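Local coordinates for protein beta-d-glucoside glucohydrolase (PDB 3ZZ1) that probably hydrolyses terminal, non-reducing beta-D-glucosyl residues with release of beta-D-glucose, as a fungal family 3 beta-glucosidase of cellulose degradation, at residues E100-G105 / Q149-Q154; H182-W187 / L555-K560; Y530-S535 / P569-G574. All blocks are in the same frame, centred on the assembly; numbering follows the deposited sequence. Where two conformers were deposited one is given.

Interaction 1: E100-G105 / Q149-Q154; sequences EVKASG and QSVGVQ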
loop_
_atom_site.group_PDB
_atom_site.type_symbol
_atom_site.label_atom_id
_atom_site.label_comp_id
_atom_site.label_asym_id
_atom_site.label_seq_id
_atom_site.Cartn_x
_atom_site.Cartn_y
_atom_site.Cartn_z
ATOM N N GLU A 100 10.857 15.346 0.879
ATOM C CA GLU A 100 11.101 15.593 -0.545
ATOM C C GLU A 100 9.976 16.390 -1.193
ATOM O O GLU A 100 10.229 17.258 -2.027
ATOM C CB GLU A 100 11.335 14.277 -1.294
ATOM C CG GLU A 100 12.514 13.494 -0.738
ATOM C CD GLU A 100 13.187 12.580 -1.744
ATOM O OE1 GLU A 100 12.699 12.467 -2.884
ATOM O OE2 GLU A 100 14.221 11.971 -1.381
ATOM N N VAL A 101 8.739 16.094 -0.796
ATOM C CA VAL A 101 7.561 16.798 -1.305
ATOM C C VAL A 101 7.597 18.285 -0.936
ATOM O O VAL A 101 7.428 19.141 -1.811
ATOM C CB VAL A 101 6.245 16.129 -0.831
ATOM C CG1 VAL A 101 5.036 16.931 -1.268
ATOM C CG2 VAL A 101 6.151 14.702 -1.371
ATOM N N LYS A 102 7.836 18.583 0.344
ATOM C CA LYS A 102 7.936 19.965 0.814
ATOM C C LYS A 102 9.116 20.669 0.155
ATOM O O LYS A 102 8.991 21.807 -0.315
ATOM C CB LYS A 102 8.064 20.009 2.342
ATOM C CG LYS A 102 8.047 21.410 2.941
ATOM C CD LYS A 102 7.708 21.363 4.421
ATOM C CE LYS A 102 7.865 22.728 5.073
ATOM N NZ LYS A 102 9.293 23.064 5.319
ATOM N N ALA A 103 10.259 19.981 0.113
ATOM C CA ALA A 103 11.468 20.536 -0.483
ATOM C C ALA A 103 11.271 20.878 -1.960
ATOM O O ALA A 103 11.966 21.745 -2.499
ATOM C CB ALA A 103 12.646 19.589 -0.293
ATOM N N SER A 104 10.314 20.207 -2.600
ATOM C CA SER A 104 9.972 20.469 -4.000
ATOM C C SER A 104 8.849 21.507 -4.137
ATOM O O SER A 104 8.459 21.868 -5.249
ATOM C CB SER A 104 9.584 19.166 -4.711
ATOM O OG SER A 104 10.656 18.236 -4.697
ATOM N N GLY A 105 8.332 21.977 -3.003
ATOM C CA GLY A 105 7.329 23.039 -2.985
ATOM C C GLY A 105 5.941 22.580 -3.371
ATOM O O GLY A 105 5.151 23.352 -3.918
ATOM N N GLN A 149 2.892 13.851 7.225
ATOM C CA GLN A 149 2.324 15.093 7.767
ATOM C C GLN A 149 3.133 15.725 8.901
ATOM O O GLN A 149 2.964 16.908 9.197
ATOM C CB GLN A 149 0.846 14.905 8.140
ATOM C CG GLN A 149 -0.015 14.465 6.946
ATOM C CD GLN A 149 -1.516 14.606 7.172
ATOM O OE1 GLN A 149 -1.991 14.713 8.305
ATOM N NE2 GLN A 149 -2.272 14.594 6.081
ATOM N N SER A 150 4.038 14.961 9.508
ATOM C CA SER A 150 4.941 15.512 10.528
ATOM C C SER A 150 5.889 16.548 9.918
ATOM O O SER A 150 6.426 17.403 10.625
ATOM C CB SER A 150 5.768 14.403 11.174
ATOM O OG SER A 150 6.779 13.958 10.284
ATOM N N VAL A 151 6.086 16.443 8.603
ATOM C CA VAL A 151 6.966 17.322 7.838
ATOM C C VAL A 151 6.234 18.603 7.434
ATOM O O VAL A 151 6.861 19.613 7.114
ATOM C CB VAL A 151 7.510 16.589 6.575
ATOM C CG1 VAL A 151 8.328 17.532 5.687
ATOM C CG2 VAL A 151 8.339 15.383 6.985
ATOM N N GLY A 152 4.906 18.559 7.460
ATOM C CA GLY A 152 4.093 19.723 7.125
ATOM C C GLY A 152 3.576 19.642 5.704
ATOM O O GLY A 152 3.412 20.663 5.026
ATOM N N VAL A 153 3.321 18.413 5.265
ATOM C CA VAL A 153 2.807 18.129 3.932
ATOM C C VAL A 153 1.443 17.476 4.085
ATOM O O VAL A 153 1.223 16.726 5.036
ATOM C CB VAL A 153 3.768 17.175 3.161
ATOM C CG1 VAL A 153 3.194 16.771 1.797
ATOM C CG2 VAL A 153 5.136 17.817 2.998
ATOM N N GLN A 154 0.530 17.766 3.160
ATOM C CA GLN A 154 -0.787 17.127 3.153
ATOM C C GLN A 154 -0.730 15.758 2.473
ATOM O O GLN A 154 -0.232 15.633 1.351
ATOM C CB GLN A 154 -1.825 18.004 2.444
ATOM C CG GLN A 154 -2.095 19.351 3.092
ATOM C CD GLN A 154 -3.307 20.041 2.492
ATOM O OE1 GLN A 154 -4.289 19.391 2.142
ATOM N NE2 GLN A 154 -3.248 21.363 2.376
#
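The flat group in this contact is the peptide between Val-151 and Gly-152; Lys-102 CD lies beyond its oxygen and off to one side of its plane, 3.3 Å from Val-151 O. Lys-102 was modelled in two conformers, so its outer chain is less certain than its CB. On the inner side the contact is purely aliphatic. Val-153 forks over the last helical turn of 100-105: its CG1, anti to the backbone N (chi1 175°), touches Val-101 CG1 at 3.6 Å, while its CG2 rests against Lys-102 CB at 3.7 Å. Val-151 CG1 comes within 4.1 Å of Lys-102 CD, its side chain slanting across that of the lysine. These residues belong to the TIM-barrel-like N-terminal domain of family 3, where helices 87-103 and 134-150 end side by side, each just before a barrel strand. Both ends are closed by glycine. Gly-105, with positive phi, completes a Schellman motif in which its N binds Lys-102 O at 2.8 Å, and Gly-152, also with positive phi, turns the chain toward strand 154-160 as its N binds Gln-149 O at 3.1 Å. Ser-104 OG folds back onto Glu-100 O at 2.9 Å, adding a side-chain bond to the end of its helix. Ile-109 of strand 108-109 lies against Val-101, and Gln-154 forms backbone bonds with Ile-109 and with His-107 just before that strand. At the C-terminal end of helix 87-103, Ser-104 shares a backbone bond with Asn-310, which carries an N-linked glycan, and Arg-313 binds Ala-103 O.

Interaction 2: H182-W187 / L555-K560; sequences HELYTW and LFIDYK
Leu-184 extends its CG anti to the backbone N (chi1 -176°), away from its helix and toward Ile-557, whose CG1 is held between its own backbone N and carbonyl carbon (chi1 68°). The two side chains therefore meet tip to tip, Leu-184 CD2 lying 3.9 Å from Ile-557 CD1. The other leucine methyl, CD1, is 3.6 Å from Lys-560 NZ, at the end of an extended chain sliding past in the opposite direction. Leu-555 crosses Glu-183 at about a right angle: CD2 packs on Glu-183 CB at 3.9 Å and also reaches Leu-184 CB at 4.1 Å, and CD1 lies 3.6 Å from Glu-183 OE2. Glu-183 OE1 forms a salt bridge with Arg-179 and accepts a bond from Trp-679 N. Tyr-185 turns its ring so that Leu-184 CG sits 3.9 Å above the centre of one face, and its OH reaches Ile-557 CG2 at 3.6 Å. The N-terminal and C-terminal family regions thus share a buried, largely aliphatic seam into which the polar ends of Glu-183, Tyr-185 and Lys-560 also reach. Helix 178-194 comes to the seam through a wider pi-type turn and has helix 216-226 beside it; Pro-134 of helix 134-150 touches both Leu-184 and Lys-560, and helix 559-564 begins just beyond Ile-557, its Tyr-559 bonding to Leu-651 of strand 650-659.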
loop_
_atom_site.group_PDB
_atom_site.type_symbol
_atom_site.label_atom_id
_atom_site.label_comp_id
_atom_site.label_asym_id
_atom_site.label_seq_id
_atom_site.Cartn_x
_atom_site.Cartn_y
_atom_site.Cartn_z
ATOM N N HIS A 182 -17.907 -1.681 5.300
ATOM C CA HIS A 182 -17.384 -1.036 6.507
ATOM C C HIS A 182 -16.212 -1.778 7.145
ATOM O O HIS A 182 -15.205 -1.167 7.502
ATOM C CB HIS A 182 -18.490 -0.899 7.549
ATOM C CG HIS A 182 -19.452 0.210 7.272
ATOM N ND1 HIS A 182 -19.257 1.495 7.730
ATOM C CD2 HIS A 182 -20.625 0.224 6.596
ATOM C CE1 HIS A 182 -20.260 2.257 7.336
ATOM N NE2 HIS A 182 -21.109 1.510 6.654
ATOM N N GLU A 183 -16.367 -3.089 7.299
ATOM C CA GLU A 183 -15.480 -3.895 8.133
ATOM C C GLU A 183 -14.193 -4.327 7.422
ATOM O O GLU A 183 -13.183 -4.611 8.071
ATOM C CB GLU A 183 -16.237 -5.115 8.659
ATOM C CG GLU A 183 -15.526 -5.886 9.752
ATOM C CD GLU A 183 -16.417 -6.934 10.382
ATOM O OE1 GLU A 183 -17.594 -6.618 10.686
ATOM O OE2 GLU A 183 -15.941 -8.071 10.576
ATOM N N LEU A 184 -14.242 -4.379 6.097
ATOM C CA LEU A 184 -13.081 -4.777 5.307
ATOM C C LEU A 184 -12.467 -3.584 4.578
ATOM O O LEU A 184 -11.322 -3.208 4.835
ATOM C CB LEU A 184 -13.455 -5.897 4.320
ATOM C CG LEU A 184 -12.353 -6.526 3.449
ATOM C CD1 LEU A 184 -11.164 -7.004 4.264
ATOM C CD2 LEU A 184 -12.905 -7.671 2.624
ATOM N N TYR A 185 -13.241 -2.980 3.682
ATOM C CA TYR A 185 -12.704 -1.955 2.786
ATOM C C TYR A 185 -12.543 -0.562 3.394
ATOM O O TYR A 185 -11.540 0.103 3.135
ATOM C CB TYR A 185 -13.482 -1.936 1.467
ATOM C CG TYR A 185 -13.365 -3.270 0.765
ATOM C CD1 TYR A 185 -12.200 -3.614 0.080
ATOM C CD2 TYR A 185 -14.394 -4.210 0.829
ATOM C CE1 TYR A 185 -12.075 -4.844 -0.547
ATOM C CE2 TYR A 185 -14.276 -5.445 0.206
ATOM C CZ TYR A 185 -13.110 -5.753 -0.479
ATOM O OH TYR A 185 -12.972 -6.971 -1.095
ATOM N N THR A 186 -13.506 -0.131 4.202
ATOM C CA THR A 186 -13.440 1.196 4.829
ATOM C C THR A 186 -12.448 1.213 5.991
ATOM O O THR A 186 -11.826 2.235 6.258
ATOM C CB THR A 186 -14.833 1.696 5.296
ATOM O OG1 THR A 186 -15.753 1.635 4.203
ATOM C CG2 THR A 186 -14.761 3.139 5.770
ATOM N N TRP A 187 -12.301 0.070 6.663
ATOM C CA TRP A 187 -11.400 -0.080 7.815
ATOM C C TRP A 187 -10.076 0.710 7.724
ATOM O O TRP A 187 -9.767 1.489 8.634
ATOM C CB TRP A 187 -11.136 -1.571 8.100
ATOM C CG TRP A 187 -10.187 -1.841 9.251
ATOM C CD1 TRP A 187 -8.842 -1.585 9.287
ATOM C CD2 TRP A 187 -10.511 -2.440 10.513
ATOM N NE1 TRP A 187 -8.313 -1.973 10.494
ATOM C CE2 TRP A 187 -9.313 -2.501 11.267
ATOM C CE3 TRP A 187 -11.697 -2.924 11.085
ATOM C CZ2 TRP A 187 -9.266 -3.029 12.564
ATOM C CZ3 TRP A 187 -11.651 -3.451 12.377
ATOM C CH2 TRP A 187 -10.439 -3.501 13.097
ATOM N N LEU A 555 -16.621 -10.713 3.415
ATOM C CA LEU A 555 -15.450 -10.535 4.276
ATOM C C LEU A 555 -14.304 -11.510 3.996
ATOM O O LEU A 555 -13.203 -11.337 4.520
ATOM C CB LEU A 555 -15.852 -10.654 5.749
ATOM C CG LEU A 555 -16.800 -9.607 6.331
ATOM C CD1 LEU A 555 -17.140 -10.000 7.758
ATOM C CD2 LEU A 555 -16.170 -8.208 6.278
ATOM N N PHE A 556 -14.563 -12.520 3.171
ATOM C CA PHE A 556 -13.626 -13.626 2.974
ATOM C C PHE A 556 -12.762 -13.443 1.726
ATOM O O PHE A 556 -13.016 -14.053 0.686
ATOM C CB PHE A 556 -14.381 -14.963 2.929
ATOM C CG PHE A 556 -15.109 -15.297 4.204
ATOM C CD1 PHE A 556 -16.333 -14.699 4.506
ATOM C CD2 PHE A 556 -14.577 -16.224 5.099
ATOM C CE1 PHE A 556 -17.009 -15.007 5.682
ATOM C CE2 PHE A 556 -15.249 -16.540 6.280
ATOM C CZ PHE A 556 -16.469 -15.926 6.573
ATOM N N ILE A 557 -11.750 -12.583 1.842
ATOM C CA ILE A 557 -10.763 -12.379 0.779
ATOM C C ILE A 557 -9.401 -12.952 1.177
ATOM O O ILE A 557 -9.095 -13.077 2.372
ATOM C CB ILE A 557 -10.626 -10.877 0.362
ATOM C CG1 ILE A 557 -10.010 -10.030 1.487
ATOM C CG2 ILE A 557 -11.985 -10.329 -0.096
ATOM C CD1 ILE A 557 -9.524 -8.639 1.051
ATOM N N ASP A 558 -8.602 -13.303 0.170
ATOM C CA ASP A 558 -7.244 -13.828 0.360
ATOM C C ASP A 558 -7.211 -14.928 1.432
ATOM O O ASP A 558 -7.962 -15.897 1.338
ATOM C CB ASP A 558 -6.253 -12.687 0.653
ATOM C CG ASP A 558 -4.795 -13.108 0.476
ATOM O OD1 ASP A 558 -4.289 -13.113 -0.667
ATOM O OD2 ASP A 558 -4.148 -13.412 1.495
ATOM N N TYR A 559 -6.375 -14.767 2.458
ATOM C CA TYR A 559 -6.153 -15.825 3.452
ATOM C C TYR A 559 -7.415 -16.230 4.219
ATOM O O TYR A 559 -7.518 -17.359 4.697
ATOM C CB TYR A 559 -5.006 -15.467 4.409
ATOM C CG TYR A 559 -5.303 -14.391 5.437
ATOM C CD1 TYR A 559 -5.816 -14.726 6.689
ATOM C CD2 TYR A 559 -5.035 -13.047 5.174
ATOM C CE1 TYR A 559 -6.082 -13.752 7.648
ATOM C CE2 TYR A 559 -5.299 -12.062 6.123
ATOM C CZ TYR A 559 -5.825 -12.427 7.361
ATOM O OH TYR A 559 -6.085 -11.475 8.321
ATOM N N LYS A 560 -8.370 -15.308 4.322
ATOM C CA LYS A 560 -9.643 -15.575 4.989
ATOM C C LYS A 560 -10.478 -16.574 4.182
ATOM O O LYS A 560 -11.168 -17.416 4.755
ATOM C CB LYS A 560 -10.411 -14.266 5.223
ATOM C CG LYS A 560 -9.647 -13.264 6.080
ATOM C CD LYS A 560 -10.107 -11.834 5.840
ATOM C CE LYS A 560 -9.373 -10.881 6.764
ATOM N NZ LYS A 560 -9.717 -9.470 6.466
#

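Interaction 3: Y530-S535 / P569-G574; sequences YTIAKS and PRYEFG
A classic beta bulge joins two otherwise irregular segments of the C-terminal family 3 region: Arg-570 and Tyr-571 both face Ile-532, and a single antiparallel hydrogen-bonded pair, Ile-532 with Tyr-571, holds them together. Ile-532 N donates to Tyr-571 O at 2.9 Å, with an N-H...O angle of 159°. In return Tyr-571 N donates to Ile-532 O, also at 2.9 Å and straighter at 167°, arriving in the carbonyl plane. Beside Thr-531 and Phe-573 a water takes the place of a direct bond between the chains, donating a hydrogen bond to Thr-531 OG1 at 2.7 Å and accepting one from Phe-573 N at 3.0 Å. The same Thr-531 OG1 bonds to Asp-558 OD2, probably as donor. Its methyl, CG2, set anti to the backbone N, presses obliquely on Pro-569 CB at 3.5 Å. At the other end Arg-570 bends at chi2 and chi3, and Lys-534, running nearly perpendicular to it, lays its CE 3.7 Å above one face of the guanidinium, toward the rim. Arg-570 CG, anti to its own N, lies over one face of the Tyr-571 ring. Ile-532 CB is 4.2 Å from Tyr-571 CB. Tyr-571 packs in addition on strand 332-336. Lys-534 NZ and Arg-570 NH2, 4.1 Å apart, bear like charges; Glu-489, which also touches Lys-534, forms a salt bridge with Arg-570 NE and probably reduces the repulsion.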
loop_
_atom_site.group_PDB
_atom_site.type_symbol
_atom_site.label_atom_id
_atom_site.label_comp_id
_atom_site.label_asym_id
_atom_site.label_seq_id
_atom_site.Cartn_x
_atom_site.Cartn_y
_atom_site.Cartn_z
ATOM N N TYR A 530 0.317 -11.116 0.972
ATOM C CA TYR A 530 -0.757 -11.773 0.225
ATOM C C TYR A 530 -0.488 -13.276 0.165
ATOM O O TYR A 530 0.615 -13.723 0.492
ATOM C CB TYR A 530 -0.922 -11.182 -1.187
ATOM C CG TYR A 530 0.364 -10.903 -1.930
ATOM C CD1 TYR A 530 1.135 -11.942 -2.460
ATOM C CD2 TYR A 530 0.802 -9.594 -2.124
ATOM C CE1 TYR A 530 2.314 -11.682 -3.151
ATOM C CE2 TYR A 530 1.979 -9.324 -2.806
ATOM C CZ TYR A 530 2.729 -10.370 -3.319
ATOM O OH TYR A 530 3.893 -10.098 -4.001
ATOM N N THR A 531 -1.502 -14.043 -0.235
ATOM C CA THR A 531 -1.412 -15.496 -0.339
ATOM C C THR A 531 -0.916 -15.925 -1.723
ATOM O O THR A 531 -1.404 -15.440 -2.742
ATOM C CB THR A 531 -2.791 -16.162 -0.053
ATOM O OG1 THR A 531 -3.143 -15.982 1.322
ATOM C CG2 THR A 531 -2.764 -17.654 -0.366
ATOM N N ILE A 532 0.069 -16.822 -1.744
ATOM C CA ILE A 532 0.512 -17.463 -2.982
ATOM C C ILE A 532 -0.066 -18.874 -3.002
ATOM O O ILE A 532 0.358 -19.754 -2.231
ATOM C CB ILE A 532 2.061 -17.470 -3.133
ATOM C CG1 ILE A 532 2.597 -16.029 -3.172
ATOM C CG2 ILE A 532 2.481 -18.266 -4.390
ATOM C CD1 ILE A 532 4.111 -15.905 -3.095
ATOM N N ALA A 533 -1.056 -19.070 -3.869
ATOM C CA ALA A 533 -1.780 -20.336 -3.947
ATOM C C ALA A 533 -1.021 -21.376 -4.759
ATOM O O ALA A 533 -0.020 -21.060 -5.409
ATOM C CB ALA A 533 -3.157 -20.114 -4.547
ATOM N N LYS A 534 -1.514 -22.614 -4.716
ATOM C CA LYS A 534 -1.010 -23.693 -5.568
ATOM C C LYS A 534 -1.674 -23.678 -6.945
ATOM O O LYS A 534 -1.164 -24.283 -7.891
ATOM C CB LYS A 534 -1.222 -25.057 -4.899
ATOM C CG LYS A 534 -0.428 -25.257 -3.621
ATOM C CD LYS A 534 -0.527 -26.688 -3.116
ATOM C CE LYS A 534 0.190 -26.833 -1.791
ATOM N NZ LYS A 534 0.129 -28.219 -1.253
ATOM N N SER A 535 -2.806 -22.982 -7.050
ATOM C CA SER A 535 -3.595 -22.938 -8.281
ATOM C C SER A 535 -4.291 -21.581 -8.431
ATOM O O SER A 535 -4.693 -20.985 -7.430
ATOM C CB SER A 535 -4.641 -24.058 -8.267
ATOM O OG SER A 535 -5.444 -24.031 -9.436
ATOM N N PRO A 569 -2.616 -23.125 0.841
ATOM C CA PRO A 569 -1.846 -22.371 -0.138
ATOM C C PRO A 569 -0.440 -22.944 -0.241
ATOM O O PRO A 569 -0.038 -23.752 0.604
ATOM C CB PRO A 569 -1.813 -20.954 0.442
ATOM C CG PRO A 569 -2.180 -21.077 1.877
ATOM C CD PRO A 569 -2.687 -22.454 2.151
ATOM N N ARG A 570 0.292 -22.559 -1.278
ATOM C CA ARG A 570 1.708 -22.889 -1.340
ATOM C C ARG A 570 2.422 -22.116 -0.236
ATOM O O ARG A 570 3.088 -22.709 0.616
ATOM C CB ARG A 570 2.296 -22.569 -2.721
ATOM C CG ARG A 570 3.820 -22.759 -2.850
ATOM C CD ARG A 570 4.327 -24.125 -2.348
ATOM N NE ARG A 570 3.848 -25.238 -3.164
ATOM C CZ ARG A 570 3.822 -26.511 -2.769
ATOM N NH1 ARG A 570 4.250 -26.855 -1.561
ATOM N NH2 ARG A 570 3.361 -27.447 -3.589
ATOM N N TYR A 571 2.258 -20.794 -0.257
ATOM C CA TYR A 571 2.814 -19.921 0.767
ATOM C C TYR A 571 1.724 -18.995 1.296
ATOM O O TYR A 571 1.170 -18.175 0.551
ATOM C CB TYR A 571 3.989 -19.118 0.210
ATOM C CG TYR A 571 5.094 -19.964 -0.392
ATOM C CD1 TYR A 571 5.744 -20.938 0.367
ATOM C CD2 TYR A 571 5.494 -19.783 -1.707
ATOM C CE1 TYR A 571 6.755 -21.714 -0.172
ATOM C CE2 TYR A 571 6.512 -20.551 -2.255
ATOM C CZ TYR A 571 7.133 -21.518 -1.480
ATOM O OH TYR A 571 8.138 -22.286 -2.011
ATOM N N GLU A 572 1.416 -19.142 2.582
ATOM C CA GLU A 572 0.319 -18.413 3.217
ATOM C C GLU A 572 0.662 -16.958 3.551
ATOM O O GLU A 572 1.838 -16.575 3.594
ATOM C CB GLU A 572 -0.154 -19.150 4.478
ATOM C CG GLU A 572 0.843 -19.157 5.644
ATOM C CD GLU A 572 1.907 -20.252 5.545
ATOM O OE1 GLU A 572 2.005 -20.932 4.493
ATOM O OE2 GLU A 572 2.653 -20.429 6.533
ATOM N N PHE A 573 -0.378 -16.156 3.772
ATOM C CA PHE A 573 -0.239 -14.784 4.267
ATOM C C PHE A 573 0.586 -14.802 5.547
ATOM O O PHE A 573 0.326 -15.604 6.444
ATOM C CB PHE A 573 -1.627 -14.180 4.537
ATOM C CG PHE A 573 -1.600 -12.776 5.099
ATOM C CD1 PHE A 573 -1.575 -12.563 6.473
ATOM C CD2 PHE A 573 -1.633 -11.672 4.254
ATOM C CE1 PHE A 573 -1.562 -11.270 6.997
ATOM C CE2 PHE A 573 -1.616 -10.377 4.766
ATOM C CZ PHE A 573 -1.578 -10.174 6.134
ATOM N N GLY A 574 1.583 -13.923 5.620
ATOM C CA GLY A 574 2.455 -13.832 6.784
ATOM C C GLY A 574 3.601 -14.834 6.812
ATOM O O GLY A 574 4.294 -14.946 7.821
HETATM O O HOH W 1 -2.906 -17.793 3.339
#

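Overall arrangement
Along the chain interaction 1 closes before the other two begin, and the segments of interactions 2 and 3 alternate. Interaction 1 lies within the N-terminal barrel domain, across the chain's centre from both others, its centre 32 Å from that of interaction 2 and 38 Å from that of interaction 3. Interaction 2 links the barrel helix 178-194 to the C-terminal region, where interaction 3 lies. Their centres are about 17 Å apart and they touch at the start of helix 559-564, where the rings of Tyr-559 and Phe-573 stack. Asp-558 and Tyr-559 thus link the domain interface to residues flanking the bulge, near residues of the fibronectin-like domain.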